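Local coordinates for protein xyloglucan-specific endo-beta-1,4-glucanase GH12 (Aspergillus niveus, PDB 4NPR) that probably hydrolyses internal beta-1,4-glucosidic linkages of xyloglucan with retention of the beta-configuration, as a family 12 glycoside hydrolase, at residues Asn43-Cys57 / Thr72-Phe86. Sequence-based numbering, arbitrary orientation.
Sequences NNLWGQAQATSGSQC and TKWSWSGGQGQVKSF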
ATOM      1  N   ASN A  43       8.831  -4.259   8.218  1.00 11.79           N
ATOM      2  CA  ASN A  43       9.719  -3.128   7.976  1.00 12.26           C
ATOM      3  C   ASN A  43      10.076  -3.125   6.464  1.00 12.91           C
ATOM      4  O   ASN A  43       9.920  -2.096   5.778  1.00 14.32           O
ATOM      5  CB  ASN A  43      10.969  -3.274   8.873  1.00 12.01           C
ATOM      6  CG  ASN A  43      11.683  -1.974   9.148  1.00 11.31           C
ATOM      7  OD1 ASN A  43      11.101  -0.920   9.235  1.00 10.91           O
ATOM      8  ND2 ASN A  43      12.966  -2.074   9.336  1.00 11.76           N
ATOM      9  N   ASN A  44      10.518  -4.272   5.939  1.00 12.83           N
ATOM     10  CA  ASN A  44      10.592  -4.496   4.483  1.00 12.40           C
ATOM     11  C   ASN A  44      11.385  -3.386   3.762  1.00 12.57           C
ATOM     12  O   ASN A  44      10.867  -2.650   2.937  1.00 12.83           O
ATOM     13  CB  ASN A  44       9.161  -4.648   3.943  1.00 11.89           C
ATOM     14  CG  ASN A  44       9.093  -4.962   2.451  1.00 11.44           C
ATOM     15  OD1 ASN A  44       9.966  -5.573   1.886  1.00 10.96           O
ATOM     16  ND2 ASN A  44       8.011  -4.543   1.819  1.00 11.48           N
ATOM     17  N   LEU A  45      12.664  -3.298   4.085  1.00 12.86           N
ATOM     18  CA  LEU A  45      13.541  -2.301   3.509  1.00 13.23           C
ATOM     19  C   LEU A  45      14.127  -2.781   2.164  1.00 13.06           C
ATOM     20  O   LEU A  45      15.302  -2.629   1.878  1.00 12.61           O
ATOM     21  CB  LEU A  45      14.665  -2.001   4.504  1.00 13.41           C
ATOM     22  CG  LEU A  45      14.225  -1.565   5.896  1.00 13.86           C
ATOM     23  CD1 LEU A  45      15.393  -1.024   6.708  1.00 13.69           C
ATOM     24  CD2 LEU A  45      13.178  -0.478   5.747  1.00 14.32           C
ATOM     25  N   TRP A  46      13.286  -3.353   1.321  1.00 13.60           N
ATOM     26  CA  TRP A  46      13.773  -4.011   0.112  1.00 13.08           C
ATOM     27  C   TRP A  46      14.670  -3.107  -0.763  1.00 13.48           C
ATOM     28  O   TRP A  46      15.511  -3.602  -1.496  1.00 13.43           O
ATOM     29  CB  TRP A  46      12.589  -4.558  -0.680  1.00 12.83           C
ATOM     30  CG  TRP A  46      11.689  -3.548  -1.284  1.00 12.99           C
ATOM     31  CD1 TRP A  46      10.521  -3.088  -0.757  1.00 13.35           C
ATOM     32  CD2 TRP A  46      11.853  -2.866  -2.543  1.00 12.42           C
ATOM     33  NE1 TRP A  46       9.944  -2.163  -1.611  1.00 12.85           N
ATOM     34  CE2 TRP A  46      10.746  -2.009  -2.704  1.00 12.19           C
ATOM     35  CE3 TRP A  46      12.822  -2.898  -3.538  1.00 12.30           C
ATOM     36  CZ2 TRP A  46      10.572  -1.217  -3.822  1.00 12.02           C
ATOM     37  CZ3 TRP A  46      12.646  -2.113  -4.661  1.00 12.06           C
ATOM     38  CH2 TRP A  46      11.524  -1.282  -4.793  1.00 12.12           C
ATOM     39  N   GLY A  47      14.518  -1.788  -0.651  1.00 13.57           N
ATOM     40  CA  GLY A  47      15.154  -0.898  -1.553  1.00 13.78           C
ATOM     41  C   GLY A  47      16.266  -0.115  -0.937  1.00 15.02           C
ATOM     42  O   GLY A  47      16.678   0.873  -1.553  1.00 16.29           O
ATOM     43  N   GLN A  48      16.728  -0.517   0.262  1.00 15.97           N
ATOM     44  CA  GLN A  48      17.904   0.074   0.953  1.00 16.44           C
ATOM     45  C   GLN A  48      19.066   0.342   0.061  1.00 17.08           C
ATOM     46  O   GLN A  48      19.741   1.338   0.236  1.00 18.59           O
ATOM     47  CB  GLN A  48      18.552  -0.920   1.914  1.00 17.31           C
ATOM     48  CG  GLN A  48      17.905  -1.131   3.246  1.00 18.44           C
ATOM     49  CD  GLN A  48      18.870  -1.678   4.270  1.00 19.47           C
ATOM     50  OE1 GLN A  48      19.622  -2.610   3.997  1.00 18.52           O
ATOM     51  NE2 GLN A  48      18.843  -1.091   5.485  1.00 21.59           N
ATOM     52  N   ALA A  49      19.395  -0.629  -0.794  1.00 16.58           N
ATOM     53  CA  ALA A  49      20.653  -0.581  -1.507  1.00 16.49           C
ATOM     54  C   ALA A  49      20.667   0.548  -2.527  1.00 16.63           C
ATOM     55  O   ALA A  49      21.719   0.955  -2.957  1.00 16.20           O
ATOM     56  CB  ALA A  49      20.960  -1.917  -2.165  1.00 16.51           C
ATOM     57  N   GLN A  50      19.505   1.083  -2.888  1.00 17.63           N
ATOM     58  CA  GLN A  50      19.449   2.218  -3.826  1.00 18.17           C
ATOM     59  C   GLN A  50      19.610   3.570  -3.147  1.00 18.30           C
ATOM     60  O   GLN A  50      19.462   4.606  -3.790  1.00 17.59           O
ATOM     61  CB  GLN A  50      18.153   2.180  -4.656  1.00 18.30           C
ATOM     62  CG  GLN A  50      18.217   1.198  -5.811  1.00 18.16           C
ATOM     63  CD  GLN A  50      18.093  -0.245  -5.337  1.00 18.60           C
ATOM     64  OE1 GLN A  50      17.147  -0.615  -4.624  1.00 18.13           O
ATOM     65  NE2 GLN A  50      19.054  -1.063  -5.717  1.00 18.54           N
ATOM     66  N   ALA A  51      19.916   3.554  -1.855  1.00 19.14           N
ATOM     67  CA  ALA A  51      20.103   4.782  -1.088  1.00 20.55           C
ATOM     68  C   ALA A  51      21.580   4.930  -0.830  1.00 20.82           C
ATOM     69  O   ALA A  51      22.297   3.926  -0.623  1.00 19.64           O
ATOM     70  CB  ALA A  51      19.343   4.739   0.248  1.00 20.58           C
ATOM     71  N   THR A  52      22.008   6.191  -0.815  1.00 21.58           N
ATOM     72  CA  THR A  52      23.356   6.575  -0.454  1.00 22.93           C
ATOM     73  C   THR A  52      23.470   6.593   1.065  1.00 22.30           C
ATOM     74  O   THR A  52      24.545   6.497   1.584  1.00 23.09           O
ATOM     75  CB  THR A  52      23.691   7.987  -0.983  1.00 25.28           C
ATOM     76  OG1 THR A  52      22.749   8.935  -0.462  1.00 30.78           O
ATOM     77  CG2 THR A  52      23.591   8.032  -2.467  1.00 25.50           C
ATOM     78  N   SER A  53      22.346   6.644   1.770  1.00 22.47           N
ATOM     79  CA  SER A  53      22.307   7.086   3.163  1.00 22.49           C
ATOM     80  C   SER A  53      20.907   6.766   3.792  1.00 21.36           C
ATOM     81  O   SER A  53      19.918   6.736   3.102  1.00 21.71           O
ATOM     82  CB  SER A  53      22.661   8.608   3.077  1.00 23.37           C
ATOM     83  OG  SER A  53      22.214   9.435   4.120  1.00 21.79           O
ATOM     84  N   GLY A  54      20.826   6.474   5.077  1.00 21.18           N
ATOM     85  CA  GLY A  54      19.528   6.428   5.771  1.00 19.88           C
ATOM     86  C   GLY A  54      19.239   5.151   6.551  1.00 19.28           C
ATOM     87  O   GLY A  54      20.002   4.194   6.523  1.00 18.68           O
ATOM     88  N   SER A  55      18.116   5.129   7.253  1.00 17.65           N
ATOM     89  CA  SER A  55      17.658   3.904   7.877  1.00 17.33           C
ATOM     90  C   SER A  55      16.189   4.062   8.211  1.00 16.87           C
ATOM     91  O   SER A  55      15.600   5.103   7.916  1.00 17.61           O
ATOM     92  CB  SER A  55      18.500   3.538   9.109  1.00 18.13           C
ATOM     93  OG  SER A  55      18.476   4.530  10.143  1.00 19.59           O
ATOM     94  N   GLN A  56      15.589   3.035   8.792  1.00 15.63           N
ATOM     95  CA  GLN A  56      14.173   3.060   9.079  1.00 15.46           C
ATOM     96  C   GLN A  56      13.815   1.989  10.074  1.00 15.79           C
ATOM     97  O   GLN A  56      14.233   0.865   9.892  1.00 13.93           O
ATOM     98  CB  GLN A  56      13.381   2.812   7.791  1.00 14.77           C
ATOM     99  CG  GLN A  56      11.889   2.533   7.952  1.00 13.44           C
ATOM    100  CD  GLN A  56      11.192   2.623   6.625  1.00 13.45           C
ATOM    101  OE1 GLN A  56      11.843   2.852   5.587  1.00 12.41           O
ATOM    102  NE2 GLN A  56       9.855   2.452   6.627  1.00 13.72           N
ATOM    103  N   CYS A  57      13.005   2.378  11.073  1.00 18.22           N
ATOM    104  CA  CYS A  57      12.469   1.505  12.132  1.00 21.52           C
ATOM    105  C   CYS A  57      10.957   1.578  12.190  1.00 20.07           C
ATOM    106  O   CYS A  57      10.348   2.646  12.086  1.00 19.87           O
ATOM    107  CB  CYS A  57      13.000   1.910  13.512  1.00 26.00           C
ATOM    108  SG  CYS A  57      14.808   1.950  13.591  1.00 38.22           S
ATOM    109  N   THR A  72       6.130   4.018  11.593  1.00 14.62           N
ATOM    110  CA  THR A  72       7.473   3.851  11.162  1.00 15.06           C
ATOM    111  C   THR A  72       8.189   5.208  11.049  1.00 14.62           C
ATOM    112  O   THR A  72       7.561   6.225  10.768  1.00 13.73           O
ATOM    113  CB  THR A  72       7.482   3.072   9.838  1.00 15.86           C
ATOM    114  OG1 THR A  72       8.829   2.745   9.499  1.00 18.10           O
ATOM    115  CG2 THR A  72       6.891   3.870   8.721  1.00 16.08           C
ATOM    116  N   LYS A  73       9.506   5.185  11.232  1.00 14.20           N
ATOM    117  CA  LYS A  73      10.322   6.367  11.269  1.00 14.11           C
ATOM    118  C   LYS A  73      11.493   6.148  10.393  1.00 13.13           C
ATOM    119  O   LYS A  73      12.062   5.061  10.396  1.00 13.11           O
ATOM    120  CB  LYS A  73      10.815   6.581  12.685  1.00 15.74           C
ATOM    121  CG  LYS A  73       9.654   6.807  13.632  1.00 17.57           C
ATOM    122  CD  LYS A  73      10.025   7.009  15.086  1.00 19.38           C
ATOM    123  CE  LYS A  73       8.787   7.529  15.817  1.00 22.16           C
ATOM    124  NZ  LYS A  73       8.638   6.882  17.148  1.00 25.38           N
ATOM    125  N   TRP A  74      11.897   7.178   9.661  1.00 12.28           N
ATOM    126  CA  TRP A  74      12.905   6.979   8.654  1.00 12.20           C
ATOM    127  C   TRP A  74      13.581   8.237   8.191  1.00 12.68           C
ATOM    128  O   TRP A  74      13.036   9.321   8.293  1.00 12.82           O
ATOM    129  CB  TRP A  74      12.322   6.217   7.423  1.00 11.96           C
ATOM    130  CG  TRP A  74      11.137   6.861   6.694  1.00 11.58           C
ATOM    131  CD1 TRP A  74       9.807   6.587   6.889  1.00 11.42           C
ATOM    132  CD2 TRP A  74      11.184   7.851   5.650  1.00 11.29           C
ATOM    133  NE1 TRP A  74       9.025   7.348   6.051  1.00 11.34           N
ATOM    134  CE2 TRP A  74       9.842   8.140   5.284  1.00 11.20           C
ATOM    135  CE3 TRP A  74      12.213   8.501   4.987  1.00 11.15           C
ATOM    136  CZ2 TRP A  74       9.516   9.038   4.278  1.00 10.85           C
ATOM    137  CZ3 TRP A  74      11.882   9.429   3.980  1.00 11.55           C
ATOM    138  CH2 TRP A  74      10.541   9.685   3.644  1.00 11.13           C
ATOM    139  N   SER A  75      14.802   8.064   7.692  1.00 13.24           N
ATOM    140  CA  SER A  75      15.448   9.048   6.868  1.00 14.11           C
ATOM    141  C   SER A  75      16.127   8.281   5.757  1.00 13.84           C
ATOM    142  O   SER A  75      16.737   7.247   6.016  1.00 13.95           O
ATOM    143  CB  SER A  75      16.525   9.789   7.645  1.00 15.39           C
ATOM    144  OG  SER A  75      15.977  10.443   8.774  1.00 17.23           O
ATOM    145  N   TRP A  76      16.022   8.808   4.533  1.00 13.77           N
ATOM    146  CA  TRP A  76      16.634   8.236   3.328  1.00 13.33           C
ATOM    147  C   TRP A  76      17.123   9.346   2.417  1.00 14.30           C
ATOM    148  O   TRP A  76      16.503  10.421   2.310  1.00 13.48           O
ATOM    149  CB  TRP A  76      15.621   7.401   2.544  1.00 12.52           C
ATOM    150  CG  TRP A  76      15.151   6.177   3.214  1.00 11.31           C
ATOM    151  CD1 TRP A  76      13.908   5.920   3.622  1.00 11.13           C
ATOM    152  CD2 TRP A  76      15.932   5.038   3.537  1.00 11.20           C
ATOM    153  NE1 TRP A  76      13.839   4.684   4.205  1.00 11.09           N
ATOM    154  CE2 TRP A  76      15.079   4.112   4.153  1.00 11.19           C
ATOM    155  CE3 TRP A  76      17.267   4.711   3.363  1.00 11.31           C
ATOM    156  CZ2 TRP A  76      15.515   2.872   4.607  1.00 11.39           C
ATOM    157  CZ3 TRP A  76      17.720   3.460   3.819  1.00 11.69           C
ATOM    158  CH2 TRP A  76      16.839   2.560   4.437  1.00 11.65           C
ATOM    159  N   SER A  77      18.234   9.094   1.749  1.00 15.64           N
ATOM    160  CA  SER A  77      18.626  10.001   0.687  1.00 17.91           C
ATOM    161  C   SER A  77      19.347   9.258  -0.405  1.00 20.05           C
ATOM    162  O   SER A  77      19.692   8.073  -0.225  1.00 22.85           O
ATOM    163  CB  SER A  77      19.418  11.171   1.194  1.00 17.96           C
ATOM    164  OG  SER A  77      20.655  10.728   1.653  1.00 19.76           O
ATOM    165  N   GLY A  78      19.475   9.936  -1.556  1.00 21.79           N
ATOM    166  CA  GLY A  78      19.929   9.344  -2.841  1.00 21.22           C
ATOM    167  C   GLY A  78      18.918   8.466  -3.562  1.00 22.23           C
ATOM    168  O   GLY A  78      17.744   8.335  -3.158  1.00 24.42           O
ATOM    169  N   GLY A  79      19.386   7.799  -4.609  1.00 22.43           N
ATOM    170  CA  GLY A  79      18.525   7.019  -5.488  1.00 22.29           C
ATOM    171  C   GLY A  79      17.226   7.707  -5.834  1.00 23.74           C
ATOM    172  O   GLY A  79      16.158   7.183  -5.556  1.00 22.15           O
ATOM    173  N   GLN A  80      17.327   8.882  -6.453  1.00 28.21           N
ATOM    174  CA  GLN A  80      16.156   9.628  -6.937  1.00 30.69           C
ATOM    175  C   GLN A  80      15.251   8.663  -7.691  1.00 28.58           C
ATOM    176  O   GLN A  80      15.715   7.830  -8.499  1.00 27.64           O
ATOM    177  CB  GLN A  80      16.547  10.857  -7.827  1.00 34.82           C
ATOM    178  CG  GLN A  80      16.373  10.708  -9.354  1.00 38.06           C
ATOM    179  CD  GLN A  80      14.923  10.888  -9.830  1.00 40.79           C
ATOM    180  OE1 GLN A  80      14.184  11.714  -9.306  1.00 46.57           O
ATOM    181  NE2 GLN A  80      14.522  10.124 -10.825  1.00 41.18           N
ATOM    182  N   GLY A  81      13.961   8.768  -7.386  1.00 26.86           N
ATOM    183  CA  GLY A  81      12.956   7.943  -8.008  1.00 24.73           C
ATOM    184  C   GLY A  81      12.924   6.478  -7.628  1.00 23.57           C
ATOM    185  O   GLY A  81      12.139   5.763  -8.211  1.00 22.60           O
ATOM    186  N   GLN A  82      13.758   6.000  -6.692  1.00 22.10           N
ATOM    187  CA  GLN A  82      13.668   4.578  -6.305  1.00 20.28           C
ATOM    188  C   GLN A  82      13.051   4.493  -4.916  1.00 17.69           C
ATOM    189  O   GLN A  82      13.418   5.248  -4.000  1.00 17.77           O
ATOM    190  CB  GLN A  82      15.031   3.859  -6.262  1.00 23.24           C
ATOM    191  CG  GLN A  82      16.046   4.114  -7.386  1.00 25.47           C
ATOM    192  CD  GLN A  82      15.432   4.003  -8.772  1.00 28.14           C
ATOM    193  OE1 GLN A  82      14.848   2.953  -9.169  1.00 27.13           O
ATOM    194  NE2 GLN A  82      15.531   5.108  -9.523  1.00 29.42           N
ATOM    195  N   VAL A  83      12.137   3.566  -4.752  1.00 14.58           N
ATOM    196  CA  VAL A  83      11.536   3.306  -3.467  1.00 13.77           C
ATOM    197  C   VAL A  83      12.589   2.600  -2.611  1.00 13.88           C
ATOM    198  O   VAL A  83      13.253   1.659  -3.071  1.00 14.71           O
ATOM    199  CB  VAL A  83      10.322   2.378  -3.599  1.00 13.11           C
ATOM    200  CG1 VAL A  83       9.786   2.016  -2.258  1.00 13.00           C
ATOM    201  CG2 VAL A  83       9.220   3.006  -4.457  1.00 13.41           C
ATOM    202  N   LYS A  84      12.736   3.044  -1.373  1.00 12.59           N
ATOM    203  CA  LYS A  84      13.631   2.422  -0.475  1.00 12.45           C
ATOM    204  C   LYS A  84      12.989   1.316   0.337  1.00 11.81           C
ATOM    205  O   LYS A  84      13.695   0.474   0.887  1.00 11.81           O
ATOM    206  CB  LYS A  84      14.209   3.466   0.495  1.00 13.31           C
ATOM    207  CG  LYS A  84      14.780   4.728  -0.162  1.00 13.38           C
ATOM    208  CD  LYS A  84      15.666   4.347  -1.333  1.00 13.52           C
ATOM    209  CE  LYS A  84      16.448   5.549  -1.763  1.00 13.66           C
ATOM    210  NZ  LYS A  84      15.630   6.354  -2.698  1.00 13.60           N
ATOM    211  N   SER A  85      11.671   1.312   0.461  1.00 11.72           N
ATOM    212  CA  SER A  85      11.027   0.368   1.363  1.00 11.44           C
ATOM    213  C   SER A  85       9.506   0.373   1.232  1.00 11.61           C
ATOM    214  O   SER A  85       8.899   1.172   0.511  1.00 12.37           O
ATOM    215  CB  SER A  85      11.403   0.714   2.812  1.00 11.80           C
ATOM    216  OG  SER A  85      10.903   2.022   3.184  1.00 11.73           O
ATOM    217  N   PHE A  86       8.873  -0.546   1.937  1.00 11.07           N
ATOM    218  CA  PHE A  86       7.458  -0.576   1.965  1.00 10.61           C
ATOM    219  C   PHE A  86       7.026  -1.275   3.239  1.00 10.29           C
ATOM    220  O   PHE A  86       6.553  -2.417   3.208  1.00  9.73           O
ATOM    221  CB  PHE A  86       6.903  -1.295   0.741  1.00 10.82           C
ATOM    222  CG  PHE A  86       5.409  -1.418   0.766  1.00 10.83           C
ATOM    223  CD1 PHE A  86       4.600  -0.277   1.018  1.00 11.09           C
ATOM    224  CD2 PHE A  86       4.794  -2.645   0.590  1.00 10.66           C
ATOM    225  CE1 PHE A  86       3.204  -0.377   1.075  1.00 11.05           C
ATOM    226  CE2 PHE A  86       3.391  -2.749   0.625  1.00 10.82           C
ATOM    227  CZ  PHE A  86       2.597  -1.623   0.885  1.00 10.82           C
TER
HETATM  228  O   HOH W   1      14.720   0.946  -5.404  1.00 13.67           O
HETATM  229  O   HOH W   2       8.355   2.198   4.310  1.00 17.78           O
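The indole of Trp76 lies against strand 53-57, with the backbone of Ser55 over one face and CB of Lys84 over the centre of the other. Its edge meets OE1 of Gln56 in the ring plane, NE1 donating across 3.0 Å, while CD2 of Leu45 touches the rim at CZ2. Gly54, paired with Trp76, suits both the close ring and its own positive phi (128°). Gln56 suits its buried place because its amide both accepts and donates: OE1 takes NE1 of Trp76 and OG of Ser85 (2.7 Å) from opposite faces of its plane, and NE2 gives to OG1 of Thr72 at 3.1 Å, itself hydrogen-bonded to Thr58 OG1. With CG anti to the backbone N (chi1 168°) and the chain extended, the amide reaches these partners, which fix its rotation.

The Trp46 ring has the carbonyl of Val83 over one face and CB of Phe86 at its edge. Gly47 N donates to Lys84 O (2.9 Å), and the lack of a side chain lets its CA lie close to Val83 O. The amine of Lys84 suits a cluster of carbonyls: NZ bonds to Gly78, Gly79, Gln82 and Phe226 O of the other sheet.

Antiparallel strands 53-64 and 67-77 form a beta hairpin of the family 12 beta-jelly roll, the loops entering and leaving it packed together over the face bearing Trp74, Trp76 and Gln56.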